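Local coordinates for protein thiamine-monophosphate kinase (Stenotrophomonas maltophilia, PDB 6XEP) that probably catalyses the ATP-dependent phosphorylation of thiamine monophosphate to thiamine diphosphate, the active form of vitamin B1, at residues 48-53 with 81-86; 89-94 with 142-147; 245-250 with 313-318; 249-254 with 302-307. All blocks are in the same frame, centred on the assembly; numbering follows the deposited sequence. Where two conformers were deposited one is given.

Interaction 1. Residues 48-53 with 81-86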
loop_
_atom_site.group_PDB
_atom_site.type_symbol
_atom_site.label_atom_id
_atom_site.label_comp_id
_atom_site.label_asym_id
_atom_site.label_seq_id
_atom_site.Cartn_x
_atom_site.Cartn_y
_atom_site.Cartn_z
ATOM N N GLN A 48 12.780 -4.974 14.160
ATOM C CA GLN A 48 12.789 -4.305 12.869
ATOM C C GLN A 48 11.480 -4.562 12.143
ATOM O O GLN A 48 10.831 -5.595 12.334
ATOM C CB GLN A 48 13.980 -4.764 12.031
ATOM C CG GLN A 48 15.301 -4.258 12.592
ATOM C CD GLN A 48 16.486 -4.993 12.036
ATOM O OE1 GLN A 48 16.563 -6.220 12.116
ATOM N NE2 GLN A 48 17.414 -4.253 11.443
ATOM N N LEU A 49 11.088 -3.597 11.309
ATOM C CA LEU A 49 9.892 -3.710 10.491
ATOM C C LEU A 49 10.249 -4.231 9.112
ATOM O O LEU A 49 11.254 -3.822 8.526
ATOM C CB LEU A 49 9.208 -2.355 10.307
ATOM C CG LEU A 49 8.384 -1.692 11.377
ATOM C CD1 LEU A 49 7.881 -0.382 10.781
ATOM C CD2 LEU A 49 7.250 -2.598 11.710
ATOM N N VAL A 50 9.396 -5.092 8.578
ATOM C CA VAL A 50 9.473 -5.480 7.175
ATOM C C VAL A 50 8.101 -5.266 6.571
ATOM O O VAL A 50 7.076 -5.422 7.238
ATOM C CB VAL A 50 9.929 -6.935 6.946
ATOM C CG1 VAL A 50 11.300 -7.122 7.464
ATOM C CG2 VAL A 50 9.006 -7.895 7.611
ATOM N N VAL A 51 8.083 -4.885 5.304
ATOM C CA VAL A 51 6.861 -4.420 4.674
ATOM C C VAL A 51 6.714 -5.135 3.347
ATOM O O VAL A 51 7.689 -5.250 2.590
ATOM C CB VAL A 51 6.880 -2.896 4.462
ATOM C CG1 VAL A 51 5.583 -2.452 3.863
ATOM C CG2 VAL A 51 7.122 -2.182 5.784
ATOM N N THR A 52 5.509 -5.618 3.072
ATOM C CA THR A 52 5.176 -6.287 1.824
ATOM C C THR A 52 3.989 -5.588 1.191
ATOM O O THR A 52 3.171 -4.992 1.887
ATOM C CB THR A 52 4.821 -7.768 2.028
ATOM O OG1 THR A 52 3.595 -7.874 2.758
ATOM C CG2 THR A 52 5.907 -8.483 2.788
ATOM N N ALA A 53 3.888 -5.676 -0.133
ATOM C CA ALA A 53 2.761 -5.050 -0.805
ATOM C C ALA A 53 2.439 -5.870 -2.038
ATOM O O ALA A 53 3.346 -6.294 -2.751
ATOM C CB ALA A 53 3.051 -3.604 -1.218
ATOM N N SER A 81 1.410 -14.569 3.412
ATOM C CA SER A 81 2.320 -15.611 2.957
ATOM C C SER A 81 3.720 -15.039 2.716
ATOM O O SER A 81 4.726 -15.699 3.011
ATOM C CB SER A 81 1.769 -16.259 1.693
ATOM O OG SER A 81 2.659 -17.263 1.252
ATOM N N ASP A 82 3.792 -13.815 2.176
ATOM C CA ASP A 82 5.071 -13.122 2.011
ATOM C C ASP A 82 5.750 -12.925 3.362
ATOM O O ASP A 82 6.953 -13.165 3.517
ATOM C CB ASP A 82 4.859 -11.751 1.355
ATOM C CG ASP A 82 4.299 -11.816 -0.062
ATOM O OD1 ASP A 82 4.281 -12.890 -0.690
ATOM O OD2 ASP A 82 3.873 -10.741 -0.550
ATOM N N LEU A 83 4.982 -12.452 4.353
ATOM C CA LEU A 83 5.542 -12.242 5.685
ATOM C C LEU A 83 5.968 -13.560 6.309
ATOM O O LEU A 83 6.981 -13.617 7.008
ATOM C CB LEU A 83 4.524 -11.547 6.593
ATOM C CG LEU A 83 4.263 -10.078 6.263
ATOM C CD1 LEU A 83 3.275 -9.498 7.249
ATOM C CD2 LEU A 83 5.573 -9.294 6.292
ATOM N N ALA A 84 5.200 -14.626 6.075
ATOM C CA ALA A 84 5.540 -15.930 6.647
ATOM C C ALA A 84 6.911 -16.402 6.192
ATOM O O ALA A 84 7.702 -16.929 6.991
ATOM C CB ALA A 84 4.480 -16.960 6.255
ATOM N N ALA A 85 7.208 -16.233 4.903
ATOM C CA ALA A 85 8.460 -16.715 4.347
ATOM C C ALA A 85 9.643 -15.951 4.892
ATOM O O ALA A 85 10.777 -16.406 4.748
ATOM C CB ALA A 85 8.430 -16.613 2.815
ATOM N N MET A 86 9.405 -14.793 5.507
ATOM C CA MET A 86 10.457 -14.060 6.191
ATOM C C MET A 86 10.471 -14.320 7.688
ATOM O O MET A 86 11.335 -13.787 8.386
ATOM C CB MET A 86 10.302 -12.568 5.909
ATOM C CG MET A 86 10.518 -12.288 4.446
ATOM S SD MET A 86 10.554 -10.531 4.154
ATOM C CE MET A 86 8.831 -10.133 4.287
#

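Interaction 2. Residues 89-94 with 142-147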
loop_
_atom_site.group_PDB
_atom_site.type_symbol
_atom_site.label_atom_id
_atom_site.label_comp_id
_atom_site.label_asym_id
_atom_site.label_seq_id
_atom_site.Cartn_x
_atom_site.Cartn_y
_atom_site.Cartn_z
ATOM N N ARG A 89 6.477 -11.502 12.244
ATOM C CA ARG A 89 5.222 -11.477 12.984
ATOM C C ARG A 89 4.333 -10.372 12.425
ATOM O O ARG A 89 4.672 -9.189 12.583
ATOM C CB ARG A 89 5.502 -11.239 14.466
ATOM C CG ARG A 89 4.253 -11.254 15.352
ATOM C CD ARG A 89 4.639 -11.263 16.822
ATOM N NE ARG A 89 5.542 -12.368 17.121
ATOM C CZ ARG A 89 5.153 -13.612 17.410
ATOM N NH1 ARG A 89 3.858 -13.929 17.442
ATOM N NH2 ARG A 89 6.064 -14.542 17.669
ATOM N N PRO A 90 3.194 -10.693 11.795
ATOM C CA PRO A 90 2.309 -9.638 11.278
ATOM C C PRO A 90 1.838 -8.695 12.379
ATOM O O PRO A 90 1.587 -9.102 13.517
ATOM C CB PRO A 90 1.127 -10.415 10.681
ATOM C CG PRO A 90 1.633 -11.789 10.439
ATOM C CD PRO A 90 2.665 -12.039 11.510
ATOM N N ALA A 91 1.740 -7.414 12.023
ATOM C CA ALA A 91 1.368 -6.366 12.963
ATOM C C ALA A 91 0.199 -5.555 12.422
ATOM O O ALA A 91 -0.892 -5.572 12.999
ATOM C CB ALA A 91 2.565 -5.450 13.248
ATOM N N TRP A 92 0.423 -4.841 11.320
ATOM C CA TRP A 92 -0.544 -3.878 10.810
ATOM C C TRP A 92 -0.654 -4.005 9.293
ATOM O O TRP A 92 0.251 -4.506 8.619
ATOM C CB TRP A 92 -0.152 -2.441 11.171
ATOM C CG TRP A 92 0.409 -2.263 12.542
ATOM C CD1 TRP A 92 -0.261 -2.417 13.723
ATOM C CD2 TRP A 92 1.738 -1.841 12.891
ATOM N NE1 TRP A 92 0.568 -2.135 14.784
ATOM C CE2 TRP A 92 1.802 -1.792 14.303
ATOM C CE3 TRP A 92 2.878 -1.521 12.153
ATOM C CZ2 TRP A 92 2.960 -1.428 14.990
ATOM C CZ3 TRP A 92 4.036 -1.155 12.839
ATOM C CH2 TRP A 92 4.064 -1.121 14.244
ATOM N N CYS A 93 -1.773 -3.532 8.744
ATOM C CA CYS A 93 -1.862 -3.468 7.290
ATOM C C CYS A 93 -2.735 -2.304 6.847
ATOM O O CYS A 93 -3.518 -1.743 7.622
ATOM C CB CYS A 93 -2.384 -4.782 6.700
ATOM S SG CYS A 93 -4.018 -5.217 7.220
ATOM N N THR A 94 -2.577 -1.937 5.575
ATOM C CA THR A 94 -3.446 -0.959 4.931
ATOM C C THR A 94 -4.123 -1.621 3.745
ATOM O O THR A 94 -3.648 -2.621 3.207
ATOM C CB THR A 94 -2.689 0.276 4.440
ATOM O OG1 THR A 94 -1.695 -0.127 3.499
ATOM C CG2 THR A 94 -2.043 1.035 5.622
ATOM N N MET A 142 2.624 -4.945 7.270
ATOM C CA MET A 142 3.818 -4.647 8.052
ATOM C C MET A 142 3.976 -5.713 9.123
ATOM O O MET A 142 3.039 -5.964 9.881
ATOM C CB MET A 142 3.721 -3.268 8.715
ATOM C CG MET A 142 3.945 -2.085 7.789
ATOM S SD MET A 142 2.679 -0.818 8.009
ATOM C CE MET A 142 1.293 -1.702 7.332
ATOM N N GLY A 143 5.160 -6.337 9.176
ATOM C CA GLY A 143 5.473 -7.329 10.179
ATOM C C GLY A 143 6.734 -6.912 10.922
ATOM O O GLY A 143 7.421 -5.972 10.528
ATOM N N GLN A 144 7.035 -7.621 12.009
ATOM C CA GLN A 144 8.199 -7.286 12.813
ATOM C C GLN A 144 9.055 -8.521 13.036
ATOM O O GLN A 144 8.536 -9.637 13.114
ATOM C CB GLN A 144 7.766 -6.664 14.144
ATOM C CG GLN A 144 6.988 -5.381 13.907
ATOM C CD GLN A 144 6.613 -4.663 15.173
ATOM O OE1 GLN A 144 7.313 -3.739 15.610
ATOM N NE2 GLN A 144 5.489 -5.059 15.764
ATOM N N VAL A 145 10.370 -8.314 13.120
ATOM C CA VAL A 145 11.325 -9.399 13.343
ATOM C C VAL A 145 12.372 -8.952 14.351
ATOM O O VAL A 145 12.835 -7.808 14.316
ATOM C CB VAL A 145 12.025 -9.846 12.040
ATOM C CG1 VAL A 145 11.059 -10.498 11.107
ATOM C CG2 VAL A 145 12.714 -8.665 11.367
ATOM N N GLY A 146 12.751 -9.858 15.251
ATOM C CA GLY A 146 13.876 -9.583 16.123
ATOM C C GLY A 146 15.167 -9.523 15.331
ATOM O O GLY A 146 15.239 -9.942 14.177
ATOM N N ARG A 147 16.208 -8.980 15.961
ATOM C CA ARG A 147 17.486 -8.817 15.276
ATOM C C ARG A 147 18.014 -10.163 14.794
ATOM O O ARG A 147 18.119 -11.113 15.572
ATOM C CB ARG A 147 18.508 -8.150 16.204
HETATM O O HOH W 1 4.635 -7.882 15.093
#

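Interaction 3. Residues 245-250 with 313-318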
loop_
_atom_site.group_PDB
_atom_site.type_symbol
_atom_site.label_atom_id
_atom_site.label_comp_id
_atom_site.label_asym_id
_atom_site.label_seq_id
_atom_site.Cartn_x
_atom_site.Cartn_y
_atom_site.Cartn_z
ATOM N N VAL A 245 15.017 -31.933 -6.671
ATOM C CA VAL A 245 13.654 -32.276 -6.262
ATOM C C VAL A 245 13.327 -33.675 -6.757
ATOM O O VAL A 245 13.485 -33.977 -7.948
ATOM C CB VAL A 245 12.623 -31.280 -6.816
ATOM C CG1 VAL A 245 11.203 -31.778 -6.522
ATOM C CG2 VAL A 245 12.831 -29.911 -6.230
ATOM N N ASP A 246 12.849 -34.528 -5.856
ATOM C CA ASP A 246 12.313 -35.819 -6.257
ATOM C C ASP A 246 10.822 -35.656 -6.500
ATOM O O ASP A 246 10.040 -35.494 -5.548
ATOM C CB ASP A 246 12.559 -36.891 -5.214
ATOM C CG ASP A 246 11.961 -38.199 -5.640
ATOM O OD1 ASP A 246 12.355 -38.693 -6.724
ATOM O OD2 ASP A 246 11.066 -38.704 -4.937
ATOM N N ALA A 247 10.423 -35.684 -7.774
ATOM C CA ALA A 247 9.037 -35.371 -8.104
ATOM C C ALA A 247 8.076 -36.357 -7.449
ATOM O O ALA A 247 6.976 -35.966 -7.055
ATOM C CB ALA A 247 8.835 -35.370 -9.621
ATOM N N ASP A 248 8.483 -37.617 -7.311
ATOM C CA ASP A 248 7.598 -38.620 -6.725
ATOM C C ASP A 248 7.250 -38.297 -5.274
ATOM O O ASP A 248 6.237 -38.792 -4.775
ATOM C CB ASP A 248 8.224 -40.016 -6.777
ATOM C CG ASP A 248 8.328 -40.590 -8.195
ATOM O OD1 ASP A 248 7.612 -40.136 -9.106
ATOM O OD2 ASP A 248 9.143 -41.518 -8.386
ATOM N N SER A 249 8.061 -37.484 -4.593
ATOM C CA SER A 249 7.890 -37.166 -3.177
ATOM C C SER A 249 6.992 -35.968 -2.927
ATOM O O SER A 249 6.689 -35.667 -1.762
ATOM C CB SER A 249 9.238 -36.868 -2.527
ATOM O OG SER A 249 10.091 -38.003 -2.628
ATOM N N LEU A 250 6.602 -35.256 -3.964
ATOM C CA LEU A 250 5.848 -34.033 -3.762
ATOM C C LEU A 250 4.518 -34.345 -3.069
ATOM O O LEU A 250 3.882 -35.359 -3.380
ATOM C CB LEU A 250 5.593 -33.357 -5.108
ATOM C CG LEU A 250 6.816 -32.838 -5.868
ATOM C CD1 LEU A 250 6.368 -32.209 -7.181
ATOM C CD2 LEU A 250 7.588 -31.845 -5.016
ATOM N N VAL A 313 17.710 -25.497 -10.132
ATOM C CA VAL A 313 16.740 -26.476 -9.649
ATOM C C VAL A 313 16.692 -27.648 -10.607
ATOM O O VAL A 313 16.663 -27.472 -11.826
ATOM C CB VAL A 313 15.349 -25.848 -9.504
ATOM C CG1 VAL A 313 14.423 -26.851 -8.806
ATOM C CG2 VAL A 313 15.458 -24.622 -8.714
ATOM N N HIS A 314 16.702 -28.852 -10.055
ATOM C CA HIS A 314 16.657 -30.072 -10.831
ATOM C C HIS A 314 15.389 -30.809 -10.440
ATOM O O HIS A 314 14.948 -30.734 -9.289
ATOM C CB HIS A 314 17.844 -30.989 -10.566
ATOM C CG HIS A 314 19.180 -30.397 -10.883
ATOM N ND1 HIS A 314 19.671 -29.274 -10.248
ATOM C CD2 HIS A 314 20.165 -30.827 -11.703
ATOM C CE1 HIS A 314 20.886 -29.015 -10.700
ATOM N NE2 HIS A 314 21.209 -29.942 -11.582
ATOM N N VAL A 315 14.804 -31.498 -11.409
ATOM C CA VAL A 315 13.729 -32.447 -11.159
ATOM C C VAL A 315 14.229 -33.794 -11.627
ATOM O O VAL A 315 14.585 -33.955 -12.805
ATOM C CB VAL A 315 12.422 -32.083 -11.879
ATOM C CG1 VAL A 315 11.364 -33.119 -11.557
ATOM C CG2 VAL A 315 11.932 -30.688 -11.495
ATOM N N ASP A 316 14.247 -34.766 -10.712
ATOM C CA ASP A 316 14.713 -36.106 -11.043
ATOM C C ASP A 316 16.062 -36.049 -11.766
ATOM O O ASP A 316 16.302 -36.764 -12.740
ATOM C CB ASP A 316 13.654 -36.838 -11.869
ATOM C CG ASP A 316 12.320 -36.954 -11.130
ATOM O OD1 ASP A 316 12.269 -36.665 -9.904
ATOM O OD2 ASP A 316 11.311 -37.309 -11.782
ATOM N N GLY A 317 16.939 -35.157 -11.300
ATOM C CA GLY A 317 18.301 -35.071 -11.795
ATOM C C GLY A 317 18.538 -34.097 -12.940
ATOM O O GLY A 317 19.702 -33.840 -13.280
ATOM N N GLU A 318 17.494 -33.537 -13.544
ATOM C CA GLU A 318 17.648 -32.716 -14.745
ATOM C C GLU A 318 17.314 -31.264 -14.429
ATOM O O GLU A 318 16.264 -30.985 -13.852
ATOM C CB GLU A 318 16.737 -33.229 -15.861
ATOM C CG GLU A 318 16.879 -32.448 -17.150
ATOM C CD GLU A 318 18.315 -32.418 -17.640
ATOM O OE1 GLU A 318 18.776 -33.445 -18.164
ATOM O OE2 GLU A 318 18.971 -31.363 -17.496
HETATM O O HOH W 2 8.770 -38.479 -11.217
#

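Interaction 4. Residues 249-254 with 302-307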
loop_
_atom_site.group_PDB
_atom_site.type_symbol
_atom_site.label_atom_id
_atom_site.label_comp_id
_atom_site.label_asym_id
_atom_site.label_seq_id
_atom_site.Cartn_x
_atom_site.Cartn_y
_atom_site.Cartn_z
ATOM N N SER A 249 8.061 -37.484 -4.593
ATOM C CA SER A 249 7.890 -37.166 -3.177
ATOM C C SER A 249 6.992 -35.968 -2.927
ATOM O O SER A 249 6.689 -35.667 -1.762
ATOM C CB SER A 249 9.238 -36.868 -2.527
ATOM O OG SER A 249 10.091 -38.003 -2.628
ATOM N N LEU A 250 6.602 -35.256 -3.964
ATOM C CA LEU A 250 5.848 -34.033 -3.762
ATOM C C LEU A 250 4.518 -34.345 -3.069
ATOM O O LEU A 250 3.882 -35.359 -3.380
ATOM C CB LEU A 250 5.593 -33.357 -5.108
ATOM C CG LEU A 250 6.816 -32.838 -5.868
ATOM C CD1 LEU A 250 6.368 -32.209 -7.181
ATOM C CD2 LEU A 250 7.588 -31.845 -5.016
ATOM N N PRO A 251 4.070 -33.500 -2.116
ATOM C CA PRO A 251 2.778 -33.721 -1.454
ATOM C C PRO A 251 1.626 -33.318 -2.363
ATOM O O PRO A 251 1.412 -32.138 -2.640
ATOM C CB PRO A 251 2.869 -32.817 -0.211
ATOM C CG PRO A 251 3.768 -31.711 -0.641
ATOM C CD PRO A 251 4.815 -32.396 -1.490
ATOM N N ILE A 252 0.866 -34.307 -2.810
ATOM C CA ILE A 252 -0.238 -34.075 -3.728
ATOM C C ILE A 252 -1.522 -34.471 -3.014
ATOM O O ILE A 252 -1.628 -35.586 -2.477
ATOM C CB ILE A 252 -0.024 -34.836 -5.053
ATOM C CG1 ILE A 252 1.139 -34.182 -5.809
ATOM C CG2 ILE A 252 -1.282 -34.815 -5.911
ATOM C CD1 ILE A 252 1.628 -34.924 -7.017
ATOM N N SER A 253 -2.486 -33.552 -2.987
ATOM C CA SER A 253 -3.698 -33.786 -2.221
ATOM C C SER A 253 -4.533 -34.901 -2.839
ATOM O O SER A 253 -4.389 -35.253 -4.016
ATOM C CB SER A 253 -4.532 -32.510 -2.124
ATOM O OG SER A 253 -5.131 -32.205 -3.369
ATOM N N HIS A 254 -5.410 -35.470 -2.007
ATOM C CA HIS A 254 -6.370 -36.456 -2.488
ATOM C C HIS A 254 -7.138 -35.920 -3.688
ATOM O O HIS A 254 -7.239 -36.582 -4.728
ATOM C CB HIS A 254 -7.329 -36.821 -1.357
ATOM C CG HIS A 254 -8.354 -37.837 -1.737
ATOM N ND1 HIS A 254 -8.103 -39.192 -1.702
ATOM C CD2 HIS A 254 -9.639 -37.700 -2.144
ATOM C CE1 HIS A 254 -9.189 -39.847 -2.076
ATOM N NE2 HIS A 254 -10.133 -38.965 -2.354
ATOM N N THR A 302 6.762 -32.074 4.270
ATOM C CA THR A 302 7.184 -33.191 3.439
ATOM C C THR A 302 8.593 -32.943 2.927
ATOM O O THR A 302 8.863 -31.900 2.331
ATOM C CB THR A 302 6.208 -33.391 2.280
ATOM O OG1 THR A 302 4.905 -33.618 2.829
ATOM C CG2 THR A 302 6.616 -34.604 1.409
ATOM N N ARG A 303 9.488 -33.906 3.164
ATOM C CA ARG A 303 10.850 -33.822 2.646
ATOM C C ARG A 303 10.835 -34.201 1.167
ATOM O O ARG A 303 10.462 -35.324 0.810
ATOM C CB ARG A 303 11.776 -34.728 3.453
ATOM C CG ARG A 303 13.267 -34.609 3.126
ATOM C CD ARG A 303 14.148 -35.319 4.161
ATOM N NE ARG A 303 13.748 -36.707 4.353
ATOM C CZ ARG A 303 14.171 -37.711 3.588
ATOM N NH1 ARG A 303 15.009 -37.474 2.580
ATOM N NH2 ARG A 303 13.750 -38.952 3.828
ATOM N N ILE A 304 11.231 -33.267 0.305
ATOM C CA ILE A 304 11.061 -33.432 -1.131
ATOM C C ILE A 304 12.373 -33.431 -1.905
ATOM O O ILE A 304 12.353 -33.656 -3.119
ATOM C CB ILE A 304 10.111 -32.361 -1.705
ATOM C CG1 ILE A 304 10.647 -30.942 -1.440
ATOM C CG2 ILE A 304 8.712 -32.533 -1.125
ATOM C CD1 ILE A 304 9.950 -29.868 -2.265
ATOM N N GLY A 305 13.510 -33.190 -1.266
ATOM C CA GLY A 305 14.732 -33.052 -2.040
ATOM C C GLY A 305 15.918 -32.695 -1.182
ATOM O O GLY A 305 15.888 -32.845 0.042
ATOM N N ARG A 306 16.964 -32.200 -1.846
ATOM C CA ARG A 306 18.237 -31.955 -1.188
ATOM C C ARG A 306 18.969 -30.818 -1.889
ATOM O O ARG A 306 18.747 -30.548 -3.077
ATOM C CB ARG A 306 19.129 -33.204 -1.193
ATOM C CG ARG A 306 19.579 -33.575 -2.584
ATOM C CD ARG A 306 20.097 -34.998 -2.691
ATOM N NE ARG A 306 20.256 -35.371 -4.100
ATOM C CZ ARG A 306 21.340 -35.117 -4.829
ATOM N NH1 ARG A 306 22.381 -34.502 -4.287
ATOM N NH2 ARG A 306 21.391 -35.489 -6.102
ATOM N N ILE A 307 19.824 -30.137 -1.122
ATOM C CA ILE A 307 20.702 -29.082 -1.621
ATOM C C ILE A 307 22.071 -29.699 -1.849
ATOM O O ILE A 307 22.549 -30.466 -1.005
ATOM C CB ILE A 307 20.779 -27.916 -0.613
ATOM C CG1 ILE A 307 19.407 -27.265 -0.439
ATOM C CG2 ILE A 307 21.835 -26.879 -1.062
ATOM C CD1 ILE A 307 18.924 -26.510 -1.657
#

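Interaction 1. Residues 48-53 with 81-86
T52 and D82 were each modelled in two conformers; in the one described here, a T52 chi1 of 67° swings CG2 anti to the carbonyl carbon, while M86 bends at chi3 (-75°) and brings its CE to that same methyl. The two carbons lie 3.7 Å apart, T52 CG2 and M86 CE, the side chains running past each other in opposite senses. V50, two residues back on the same face of strand 48-53, meets M86 tip to tip, with V50 CG2 4.0 Å from M86 CE. L83 CD2 reaches both strand residues, 3.6 Å from T52 CG2 and 3.9 Å from V50 CG2. D82 packs mainly through its methylene, CB resting 3.7 Å from T52 CG2. Helix 81-85 runs 8.8 Å from the strand axis at 144° to it; D82 and L83, with M86 just beyond the helix, face the strand. T52 OG1 makes a hydrogen bond with N79 ND2, and the carboxylate of D82 lies close to those of D54 and D223, a cluster consistent with the predicted magnesium sites. The contact itself is thus apolar, while T52 and D82, both predicted magnesium ligands, turn polar groups to its border.

Interaction 2. Residues 89-94 with 142-147
R89 and Q144 form an antiparallel hydrogen-bonded pair, P90 and G143 a non-hydrogen-bonded one, and the register then slips by one residue so that A91 and W92 both face M142. The oxygen of M142 is consequently gripped twice, by A91 N at 2.9 Å and by W92 N at 3.2 Å. The return bond from M142 N to W92 O, at 2.8 Å, is nearly straight (170° at the hydrogen). On both sides of the slip, the side chains of R89 and Q144 and of W92 and M142 lie on one face of the sheet. W92 and M142 cross at about a right angle there, the ring carbon W92 CE3 lying 3.9 Å from M142 CB. In the conformer described, one of two, M142 folds back so that its CE lies 3.3 Å from W92 O and 3.6 Å from C93 CA. A91 turns its methyl over the centre of the neighbouring indole, with CB 3.7 Å above the ring plane, and A91 CB is also 3.9 Å from Q144 NE2. A water accepts from Q144 NE2 and donates to R89 O. The other polar ends are taken by D29, which binds W92 NE1, and by R44 N, which binds Q144 OE1. W92 also packs on L49 of the second subunit, placing this face at the dimer interface. The doubled donors on M142 O make this a classic beta bulge, set in the mixed sheet of the PurM-like N-terminal domain.

Interaction 3. Residues 245-250 with 313-318
V245 and V315 join in a parallel bridge at the edge of the mixed sheet in the PurM-like C-terminal domain, just where strand 313-315 enters the type I' turn V315-E318. V245 N donates to H314 O, and D316 N to V245 O at 3.0 Å. With the strands so aligned, V245 and V315 point to the same face, where V245 CG2 also lies 4.3 Å from V313 CG1. The methyl of A247 extends this apolar strip, its CB lying 3.9 Å from V315 CG1. L229 and L232 of helix 228-239 cover the valines, and R266 of helix 262-271 lies against A247 and V315.

The polar half of the contact turns on the carboxylate of D316. With CG anti to its own carbonyl carbon (chi1 -59°), this group swings across to the opening residue of the 3-10 segment 247-249, where A247 N donates to D316 OD1 at 3.0 Å. The donor comes from the syn side, 15° out of the carboxylate plane. The planes of the D246 and D316 carboxylates are turned 43° from each other, and D246 OD1 stands 3.8 Å from D316 OD1, a like-charge proximity probably eased by A247 N-H on D316, S249 OG on D246 and a long, weak ion pair from D316 OD2 to R266. A water donates both to D316 OD2 and to D248 OD1, bridging the turn and the 3-10 segment. S249 OG donates to the anti lone pair of D246 OD2, 2.6 Å away.

Interaction 4. Residues 249-254 with 302-307
P251 and T302 slide past each other where the loop leading to helix 254-259 crosses strand 301-308, a strand of the PurM-like C-terminal sheet that carries a classic beta bulge at I304 and G305. The ring carbon P251 CB lies 3.7 Å from T302 OG1, and two residues along the strand P251 CD rests 3.9 Å from I304 CG2, the two side chains crossing at about a right angle. With OG1 beside the backbone N (chi1 -58°), T302 CG2 stands anti to that N and only 3.3 Å from S249 O. I304 CG2 approaches that oxygen as well, at 3.8 Å, while L250 comes obliquely onto the isoleucine, its CD2 4.1 Å from I304 CG2. S249 CB also lies 3.9 Å from R303 O.

A second shell surrounds them. L250 is backed by A269 and L270 of helix 262-271, and P251 and I304 both lean on V164 of the neighbouring strand 161-165. Backbone bonds tie I304 to I162 and to D246, and P251 to L168. Farther along the loop S253 is the N-cap of helix 254-259, its OG hydrogen-bonded to L256 N and to D170 OD1.

How the interactions relate
The four contacts fall into two pairs, one in each PurM-like domain. Interactions 1 and 2 come first along the chain, their centres 7 Å apart. They share the N-terminal sheet, in which strands 48-57 and 136-145 are neighbours. Interactions 3 and 4 start from the same loop after strand 242-245, with centres 9 Å apart; the probable hydrogen bond between D246 N and I304 O joins them. Between the pairs, centres lie 25 to 34 Å apart. Thus both contacts of the first pair meet the second subunit, and interaction 1 holds predicted magnesium ligands; in the C-terminal sheet, interaction 3 lies at the edge strand 312-315, interaction 4 on the inner strand 301-308.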